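B-agarase (Saccharophagus degradans, PDB 4BQ2) hydrolyses the beta-1,4-galactosidic linkages of agarose as an exo-acting beta-agarase of glycoside hydrolase family 50. Local coordinates at residues T99-I104 with L667-S672; K526-K531 with R568-M573; I655-H660 with A671-R676. All blocks are in the same frame, centred on the assembly; numbering follows the deposited sequence.

Contact 1 (T99-I104 with L667-S672); sequences TRSIDI and LIHAAS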
loop_
_atom_site.group_PDB
_atom_site.type_symbol
_atom_site.label_atom_id
_atom_site.label_comp_id
_atom_site.label_asym_id
_atom_site.label_seq_id
_atom_site.Cartn_x
_atom_site.Cartn_y
_atom_site.Cartn_z
ATOM N N THR A 99 9.046 6.754 11.813
ATOM C CA THR A 99 9.513 5.483 11.249
ATOM C C THR A 99 10.179 5.759 9.905
ATOM O O THR A 99 9.576 6.363 9.009
ATOM C CB THR A 99 8.330 4.491 11.015
ATOM O OG1 THR A 99 7.619 4.280 12.237
ATOM C CG2 THR A 99 8.835 3.132 10.513
ATOM N N ARG A 100 11.407 5.285 9.755
ATOM C CA ARG A 100 12.052 5.270 8.442
ATOM C C ARG A 100 12.472 3.846 8.218
ATOM O O ARG A 100 12.507 3.057 9.143
ATOM C CB ARG A 100 13.273 6.207 8.393
ATOM C CG ARG A 100 12.949 7.692 8.489
ATOM C CD ARG A 100 14.144 8.554 8.020
ATOM N NE ARG A 100 13.804 9.978 8.075
ATOM C CZ ARG A 100 13.796 10.822 7.040
ATOM N NH1 ARG A 100 14.151 10.427 5.816
ATOM N NH2 ARG A 100 13.443 12.101 7.249
ATOM N N SER A 101 12.795 3.507 6.982
ATOM C CA SER A 101 13.188 2.151 6.681
ATOM C C SER A 101 14.050 2.146 5.435
ATOM O O SER A 101 13.977 3.096 4.596
ATOM C CB SER A 101 11.929 1.263 6.467
ATOM O OG SER A 101 12.330 -0.077 6.195
ATOM N N ILE A 102 14.857 1.092 5.293
ATOM C CA ILE A 102 15.703 0.931 4.102
ATOM C C ILE A 102 16.158 -0.521 3.992
ATOM O O ILE A 102 16.089 -1.277 4.974
ATOM C CB ILE A 102 16.916 1.916 4.140
ATOM C CG1 ILE A 102 17.590 2.018 2.776
ATOM C CG2 ILE A 102 17.914 1.520 5.227
ATOM C CD1 ILE A 102 16.660 2.558 1.717
ATOM N N ASP A 103 16.604 -0.922 2.804
ATOM C CA ASP A 103 17.218 -2.235 2.591
ATOM C C ASP A 103 18.679 -2.172 3.005
ATOM O O ASP A 103 19.331 -1.152 2.771
ATOM C CB ASP A 103 17.213 -2.591 1.092
ATOM C CG ASP A 103 17.966 -1.581 0.251
ATOM O OD1 ASP A 103 17.457 -0.439 0.108
ATOM O OD2 ASP A 103 19.077 -1.936 -0.254
ATOM N N ILE A 104 19.163 -3.254 3.618
ATOM C CA ILE A 104 20.567 -3.423 3.973
ATOM C C ILE A 104 21.103 -4.600 3.177
ATOM O O ILE A 104 20.804 -5.771 3.483
ATOM C CB ILE A 104 20.791 -3.678 5.481
ATOM C CG1 ILE A 104 19.955 -2.719 6.352
ATOM C CG2 ILE A 104 22.284 -3.651 5.772
ATOM C CD1 ILE A 104 20.247 -1.209 6.189
ATOM N N LEU A 667 6.738 -0.060 0.227
ATOM C CA LEU A 667 6.567 -0.572 1.606
ATOM C C LEU A 667 7.576 -1.641 2.076
ATOM O O LEU A 667 7.943 -1.730 3.252
ATOM C CB LEU A 667 5.102 -1.046 1.817
ATOM C CG LEU A 667 4.136 0.154 1.770
ATOM C CD1 LEU A 667 2.673 -0.253 1.663
ATOM C CD2 LEU A 667 4.346 1.087 2.979
ATOM N N ILE A 668 8.022 -2.467 1.151
ATOM C CA ILE A 668 8.930 -3.546 1.463
ATOM C C ILE A 668 10.106 -3.384 0.513
ATOM O O ILE A 668 9.912 -3.056 -0.659
ATOM C CB ILE A 668 8.266 -4.940 1.308
ATOM C CG1 ILE A 668 7.146 -5.135 2.364
ATOM C CG2 ILE A 668 9.342 -6.039 1.349
ATOM C CD1 ILE A 668 7.612 -5.243 3.840
ATOM N N HIS A 669 11.318 -3.545 1.038
ATOM C CA HIS A 669 12.541 -3.062 0.356
ATOM C C HIS A 669 13.503 -4.208 0.021
ATOM O O HIS A 669 13.752 -5.092 0.859
ATOM C CB HIS A 669 13.293 -2.032 1.244
ATOM C CG HIS A 669 12.476 -0.835 1.656
ATOM N ND1 HIS A 669 12.951 0.115 2.535
ATOM C CD2 HIS A 669 11.221 -0.442 1.322
ATOM C CE1 HIS A 669 12.031 1.052 2.715
ATOM N NE2 HIS A 669 10.968 0.732 1.993
ATOM N N ALA A 670 14.067 -4.153 -1.184
ATOM C CA ALA A 670 15.081 -5.077 -1.653
ATOM C C ALA A 670 16.349 -4.295 -1.962
ATOM O O ALA A 670 16.310 -3.057 -2.095
ATOM C CB ALA A 670 14.601 -5.799 -2.913
ATOM N N ALA A 671 17.447 -5.024 -2.116
ATOM C CA ALA A 671 18.791 -4.437 -2.283
ATOM C C ALA A 671 19.049 -4.025 -3.714
ATOM O O ALA A 671 19.965 -3.243 -3.970
ATOM C CB ALA A 671 19.849 -5.432 -1.848
ATOM N N SER A 672 18.238 -4.552 -4.642
ATOM C CA SER A 672 18.475 -4.441 -6.088
ATOM C C SER A 672 17.318 -5.052 -6.821
ATOM O O SER A 672 16.487 -5.771 -6.185
ATOM C CB SER A 672 19.760 -5.200 -6.488
ATOM O OG SER A 672 19.578 -6.602 -6.455
HETATM O O HOH W 1 20.386 -1.018 -2.214
HETATM O O HOH W 2 15.095 -0.592 -1.499
#

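Contact 2 (K526-K531 with R568-M573); sequences KLLKAK and RADYSM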
loop_
_atom_site.group_PDB
_atom_site.type_symbol
_atom_site.label_atom_id
_atom_site.label_comp_id
_atom_site.label_asym_id
_atom_site.label_seq_id
_atom_site.Cartn_x
_atom_site.Cartn_y
_atom_site.Cartn_z
ATOM N N LYS A 526 -29.784 0.207 20.827
ATOM C CA LYS A 526 -30.709 -0.950 20.890
ATOM C C LYS A 526 -30.050 -2.207 21.452
ATOM O O LYS A 526 -30.641 -2.936 22.275
ATOM C CB LYS A 526 -31.297 -1.290 19.510
ATOM C CG LYS A 526 -32.243 -0.267 18.902
ATOM C CD LYS A 526 -32.979 -0.873 17.700
ATOM C CE LYS A 526 -33.590 0.191 16.794
ATOM N NZ LYS A 526 -32.567 0.983 16.046
ATOM N N LEU A 527 -28.840 -2.490 20.980
ATOM C CA LEU A 527 -28.121 -3.665 21.426
ATOM C C LEU A 527 -27.791 -3.596 22.901
ATOM O O LEU A 527 -27.840 -4.608 23.587
ATOM C CB LEU A 527 -26.837 -3.871 20.615
ATOM C CG LEU A 527 -27.045 -4.332 19.162
ATOM C CD1 LEU A 527 -25.749 -4.126 18.387
ATOM C CD2 LEU A 527 -27.515 -5.786 19.067
ATOM N N LEU A 528 -27.413 -2.414 23.372
ATOM C CA LEU A 528 -27.031 -2.242 24.786
ATOM C C LEU A 528 -28.261 -2.246 25.701
ATOM O O LEU A 528 -28.203 -2.744 26.840
ATOM C CB LEU A 528 -26.227 -0.964 24.982
ATOM C CG LEU A 528 -24.800 -0.955 24.427
ATOM C CD1 LEU A 528 -24.377 0.489 24.298
ATOM C CD2 LEU A 528 -23.843 -1.709 25.338
ATOM N N LYS A 529 -29.369 -1.706 25.198
ATOM C CA LYS A 529 -30.642 -1.862 25.906
ATOM C C LYS A 529 -31.068 -3.313 26.047
ATOM O O LYS A 529 -31.551 -3.706 27.110
ATOM C CB LYS A 529 -31.743 -1.020 25.280
ATOM C CG LYS A 529 -31.594 0.448 25.651
ATOM C CD LYS A 529 -32.400 1.318 24.725
ATOM C CE LYS A 529 -31.999 2.766 24.918
ATOM N NZ LYS A 529 -32.762 3.644 23.997
ATOM N N ALA A 530 -30.888 -4.106 24.989
ATOM C CA ALA A 530 -31.258 -5.505 25.058
ATOM C C ALA A 530 -30.317 -6.242 26.012
ATOM O O ALA A 530 -30.760 -7.138 26.717
ATOM C CB ALA A 530 -31.272 -6.162 23.682
ATOM N N LYS A 531 -29.042 -5.844 26.056
ATOM C CA LYS A 531 -28.054 -6.526 26.904
ATOM C C LYS A 531 -28.314 -6.247 28.394
ATOM O O LYS A 531 -28.398 -7.177 29.184
ATOM C CB LYS A 531 -26.618 -6.118 26.519
ATOM C CG LYS A 531 -25.531 -6.703 27.405
ATOM C CD LYS A 531 -24.145 -6.611 26.787
ATOM C CE LYS A 531 -23.080 -7.155 27.737
ATOM N NZ LYS A 531 -21.670 -6.930 27.281
ATOM N N ARG A 568 -14.723 -3.530 27.104
ATOM C CA ARG A 568 -14.233 -4.324 25.979
ATOM C C ARG A 568 -15.318 -5.232 25.337
ATOM O O ARG A 568 -15.470 -5.266 24.099
ATOM C CB ARG A 568 -13.025 -5.162 26.398
ATOM C CG ARG A 568 -12.420 -5.928 25.252
ATOM C CD ARG A 568 -11.284 -6.838 25.731
ATOM N NE ARG A 568 -10.309 -6.087 26.526
ATOM C CZ ARG A 568 -9.288 -5.398 26.019
ATOM N NH1 ARG A 568 -9.086 -5.371 24.700
ATOM N NH2 ARG A 568 -8.472 -4.729 26.833
ATOM N N ALA A 569 -16.070 -5.957 26.169
ATOM C CA ALA A 569 -17.122 -6.856 25.671
ATOM C C ALA A 569 -18.148 -6.076 24.858
ATOM O O ALA A 569 -18.603 -6.532 23.802
ATOM C CB ALA A 569 -17.806 -7.588 26.826
ATOM N N ASP A 570 -18.495 -4.896 25.348
ATOM C CA ASP A 570 -19.440 -4.013 24.689
ATOM C C ASP A 570 -18.906 -3.430 23.384
ATOM O O ASP A 570 -19.642 -3.370 22.367
ATOM C CB ASP A 570 -19.915 -2.902 25.642
ATOM C CG ASP A 570 -20.835 -3.437 26.752
ATOM O OD1 ASP A 570 -21.411 -4.526 26.569
ATOM O OD2 ASP A 570 -20.985 -2.770 27.796
ATOM N N TYR A 571 -17.652 -2.988 23.395
ATOM C CA TYR A 571 -17.074 -2.456 22.164
ATOM C C TYR A 571 -16.982 -3.573 21.128
ATOM O O TYR A 571 -17.282 -3.345 19.955
ATOM C CB TYR A 571 -15.686 -1.889 22.401
ATOM C CG TYR A 571 -15.582 -0.705 23.333
ATOM C CD1 TYR A 571 -16.682 0.111 23.617
ATOM C CD2 TYR A 571 -14.346 -0.383 23.909
ATOM C CE1 TYR A 571 -16.544 1.219 24.436
ATOM C CE2 TYR A 571 -14.205 0.702 24.755
ATOM C CZ TYR A 571 -15.310 1.497 25.016
ATOM O OH TYR A 571 -15.173 2.578 25.848
ATOM N N SER A 572 -16.605 -4.776 21.580
ATOM C CA SER A 572 -16.519 -5.951 20.697
ATOM C C SER A 572 -17.884 -6.248 20.049
ATOM O O SER A 572 -17.974 -6.421 18.834
ATOM C CB SER A 572 -16.009 -7.183 21.435
ATOM O OG SER A 572 -15.832 -8.264 20.518
ATOM N N MET A 573 -18.936 -6.273 20.866
ATOM C CA MET A 573 -20.287 -6.519 20.391
ATOM C C MET A 573 -20.737 -5.459 19.351
ATOM O O MET A 573 -21.350 -5.802 18.320
ATOM C CB MET A 573 -21.269 -6.553 21.589
ATOM C CG MET A 573 -22.737 -6.447 21.190
ATOM S SD MET A 573 -23.852 -6.547 22.604
ATOM C CE MET A 573 -23.862 -4.823 23.086
#

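Contact 3 (I655-H660 with A671-R676); sequences IGAMDH and ASQADR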
loop_
_atom_site.group_PDB
_atom_site.type_symbol
_atom_site.label_atom_id
_atom_site.label_comp_id
_atom_site.label_asym_id
_atom_site.label_seq_id
_atom_site.Cartn_x
_atom_site.Cartn_y
_atom_site.Cartn_z
ATOM N N ILE A 655 7.443 -5.447 -3.528
ATOM C CA ILE A 655 8.817 -5.181 -3.039
ATOM C C ILE A 655 9.455 -4.234 -4.055
ATOM O O ILE A 655 9.315 -4.440 -5.259
ATOM C CB ILE A 655 9.655 -6.487 -2.989
ATOM C CG1 ILE A 655 9.001 -7.509 -2.054
ATOM C CG2 ILE A 655 11.084 -6.211 -2.514
ATOM C CD1 ILE A 655 8.277 -8.642 -2.779
ATOM N N GLY A 656 10.096 -3.166 -3.585
ATOM C CA GLY A 656 10.799 -2.238 -4.502
ATOM C C GLY A 656 12.280 -2.102 -4.194
ATOM O O GLY A 656 12.793 -2.652 -3.196
ATOM N N ALA A 657 12.981 -1.351 -5.043
ATOM C CA ALA A 657 14.430 -1.154 -4.859
ATOM C C ALA A 657 14.750 0.271 -5.305
ATOM O O ALA A 657 13.882 0.960 -5.853
ATOM C CB ALA A 657 15.211 -2.175 -5.695
ATOM N N MET A 658 15.994 0.694 -5.085
ATOM C CA MET A 658 16.389 2.085 -5.361
ATOM C C MET A 658 17.480 2.194 -6.422
ATOM O O MET A 658 18.102 3.263 -6.577
ATOM C CB MET A 658 16.832 2.754 -4.050
ATOM C CG MET A 658 15.789 2.618 -2.945
ATOM S SD MET A 658 16.341 3.193 -1.336
ATOM C CE MET A 658 16.235 4.961 -1.634
ATOM N N ASP A 659 17.699 1.103 -7.155
ATOM C CA ASP A 659 18.740 1.031 -8.186
ATOM C C ASP A 659 18.253 1.338 -9.632
ATOM O O ASP A 659 19.000 1.133 -10.603
ATOM C CB ASP A 659 19.399 -0.339 -8.156
ATOM C CG ASP A 659 18.419 -1.482 -8.500
ATOM O OD1 ASP A 659 17.179 -1.269 -8.536
ATOM O OD2 ASP A 659 18.903 -2.591 -8.742
ATOM N N HIS A 660 17.028 1.840 -9.763
ATOM C CA HIS A 660 16.467 2.238 -11.051
ATOM C C HIS A 660 15.848 3.614 -10.938
ATOM O O HIS A 660 14.831 3.930 -11.587
ATOM C CB HIS A 660 15.445 1.173 -11.469
ATOM C CG HIS A 660 15.095 1.154 -12.919
ATOM N ND1 HIS A 660 15.790 0.403 -13.847
ATOM C CD2 HIS A 660 14.027 1.673 -13.571
ATOM C CE1 HIS A 660 15.192 0.507 -15.020
ATOM N NE2 HIS A 660 14.114 1.266 -14.878
ATOM N N ALA A 671 17.447 -5.024 -2.116
ATOM C CA ALA A 671 18.791 -4.437 -2.283
ATOM C C ALA A 671 19.049 -4.025 -3.714
ATOM O O ALA A 671 19.965 -3.243 -3.970
ATOM C CB ALA A 671 19.849 -5.432 -1.848
ATOM N N SER A 672 18.238 -4.552 -4.642
ATOM C CA SER A 672 18.475 -4.441 -6.088
ATOM C C SER A 672 17.318 -5.052 -6.821
ATOM O O SER A 672 16.487 -5.771 -6.185
ATOM C CB SER A 672 19.760 -5.200 -6.488
ATOM O OG SER A 672 19.578 -6.602 -6.455
ATOM N N GLN A 673 17.261 -4.843 -8.148
ATOM C CA GLN A 673 16.179 -5.455 -8.937
ATOM C C GLN A 673 16.211 -6.965 -8.817
ATOM O O GLN A 673 15.155 -7.595 -8.694
ATOM C CB GLN A 673 16.256 -5.040 -10.436
ATOM C CG GLN A 673 15.965 -3.560 -10.669
ATOM C CD GLN A 673 14.669 -3.143 -10.052
ATOM O OE1 GLN A 673 14.579 -2.106 -9.338
ATOM N NE2 GLN A 673 13.657 -3.955 -10.260
ATOM N N ALA A 674 17.409 -7.564 -8.839
ATOM C CA ALA A 674 17.511 -9.032 -8.667
ATOM C C ALA A 674 17.003 -9.489 -7.311
ATOM O O ALA A 674 16.321 -10.523 -7.194
ATOM C CB ALA A 674 18.930 -9.547 -8.883
ATOM N N ASP A 675 17.368 -8.743 -6.275
ATOM C CA ASP A 675 16.857 -9.060 -4.934
ATOM C C ASP A 675 15.324 -8.872 -4.887
ATOM O O ASP A 675 14.636 -9.624 -4.191
ATOM C CB ASP A 675 17.590 -8.198 -3.906
ATOM C CG ASP A 675 17.327 -8.633 -2.443
ATOM O OD1 ASP A 675 17.262 -9.830 -2.160
ATOM O OD2 ASP A 675 17.188 -7.752 -1.575
ATOM N N ARG A 676 14.782 -7.892 -5.617
ATOM C CA ARG A 676 13.319 -7.732 -5.701
ATOM C C ARG A 676 12.712 -9.029 -6.196
ATOM O O ARG A 676 11.705 -9.507 -5.628
ATOM C CB ARG A 676 12.878 -6.644 -6.692
ATOM C CG ARG A 676 12.943 -5.202 -6.246
ATOM C CD ARG A 676 12.432 -4.379 -7.441
ATOM N NE ARG A 676 10.986 -4.140 -7.475
ATOM C CZ ARG A 676 10.271 -3.832 -8.560
ATOM N NH1 ARG A 676 10.852 -3.732 -9.759
ATOM N NH2 ARG A 676 8.967 -3.551 -8.443
#

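Contact 1 (T99-I104 with L667-S672)
His669 lies against the buried backbone of Ser101 to Asp103, and it is the ring edge that does the touching. In the plane of the ring, ND1 sits 3.3 Å from Ile102 CA, and CE1 sits 3.4 Å from Ser101 O. Its first torsion, -57°, places CG anti to its own carbonyl carbon and swings the imidazole along the strand. No direct hydrogen bond joins the two segments here. The far nitrogen, NE2, is held by Gly666 O, which helps to fix the rotation of the ring. Ser101 OG is close to the ring but bonds to Phe86 O on the neighbouring strand.

Asp103 carries the other half. Its CB is 4.0 Å from His669 CB, and its CG is 3.2 Å from Ala670 O. OD2 reaches 3.2 Å from Ala671 CA. Two carbonyls that the carboxylate cannot bond directly are reached through water. One water donates to Asp103 OD2 and Ala671 O. The other gives 2.9 Å to Asp103 OD1 and 2.8 Å to Ala670 O. OD1 also forms a salt bridge to Arg150, which would offset its charge. Asp103 N is buried here and has no partner.

The arrangement is an interdomain seam: a strand of the CBM-like beta domain abuts a loop that leads into a helix of the catalytic barrel.

Contact 2 (K526-K531 with R568-M573)
Met573 lays its terminal methyl against Leu527 and Leu528. This is a helix-helix contact in the catalytic module, between helix 519-532 and the long helix 565-593. The short segments run in broadly opposed directions, 133° apart. Their axes come no nearer than 11.1 Å, so long side chains have to bridge the space.

Met573 does most of this. CG stands anti to the backbone N, and the thioether then bends at its last torsion, chi3 86°. This turn brings CE to 3.8 Å from Leu528 CD2 and 4.0 Å from Leu527 CB. The same methyl is 4.1 Å from Lys531 CD, so the aliphatic part of the lysine crosses beside the thioether. Leu527 offers its CB, whereas Leu528 uses a branch tip. Leu528 CD2 also packs 3.7 Å from the carboxylate carbon CG of Asp570. Leu528 also meets Leu511 and Phe552 of neighbouring helices, so it belongs to a larger apolar cluster.

The polar part lies one turn further along. Lys531 is fully extended beyond CG and reaches across to helix 565-593. Its NZ ends beside Ala569, 3.9 Å from Ala569 CB, and there forms a salt bridge with the carboxylate of Asp570. Lys531 itself is exposed, but Asp570 is buried, so the bond is likely to help pay for the buried charge. Tyr532 OH and Trp542 NE1 bond to the second oxygen, OD2, and so hold the carboxylate from the other end. Lys531 NZ meets Asp570 OD1 at a short 2.5 Å, on its syn side and 30° out of the carboxylate plane.

Contact 3 (I655-H660 with A671-R676)
Arg676 reaches back from the first turn of its helix to grip the backbone of Ile655. Its chain bends at chi3, 89°, which turns the guanidinium toward the loop. NE gives a nearly straight bond of 2.8 Å to Ile655 O, with an N-H...O angle of 168°. The oxygen lies close to the guanidinium plane, at its edge. NH2 adds only a weak bond to the same oxygen. NH2 also bonds to Gly719 O, and Tyr728 makes a cation-pi contact with the group, so the arginine is held from several sides.

This is the tight, buried part of the contact. Gly656 passes next to Arg676, its CA 3.5 Å from Arg676 NE. Ala657 then points its methyl at the start of the helix. Its CB is 3.7 Å from Ser672 C and 3.8 Å from Arg676 CG. Ile655 packs beside the arginine stem and also meets Trp698 on a barrel strand.

Beyond Ala657 the contact turns polar, and Asp659, His660 and Ser672 are partly exposed. Asp659 approaches with its carboxylate alone. OD2 accepts from Gln673 N at 2.8 Å, from the syn side. The helix end probably stabilises this negative charge. Ser672 provides the N-cap proper: its OG accepts from Asp675 N at 3.1 Å. His660 touches the helix only loosely. Its NE2 bonds to Asp722, its ring meets Tyr728 edge-to-face, and a glycerol lies about 4 Å from it.

Together these bonds fold the loop after strand 648-652 onto the capped N terminus of helix 673-688. That is a beta-to-alpha connection of a (beta/alpha) barrel, leaving the C-terminal strand end, the side where such barrels carry their active sites.

How the contacts relate
From the N terminus, the first segment reached is strand 97-104 of the CBM-like domain. Contact 1 closes only when residues 667-672 return to it, more than 560 residues later. Contact 2 lies wholly within that span. It closes a short helical loop at the far periphery, its centre about 43 Å from that of contact 1. Contact 3 opens at 655-660, within the span of contact 1, and both end on the same stretch, sharing Ala671 and Ser672. Gly656 bonds through its backbone to Ile668 and Ala670. Contacts 1 and 3 thus tie the beta domain, the loop and the barrel helix together, while contact 2 joins two outer helices.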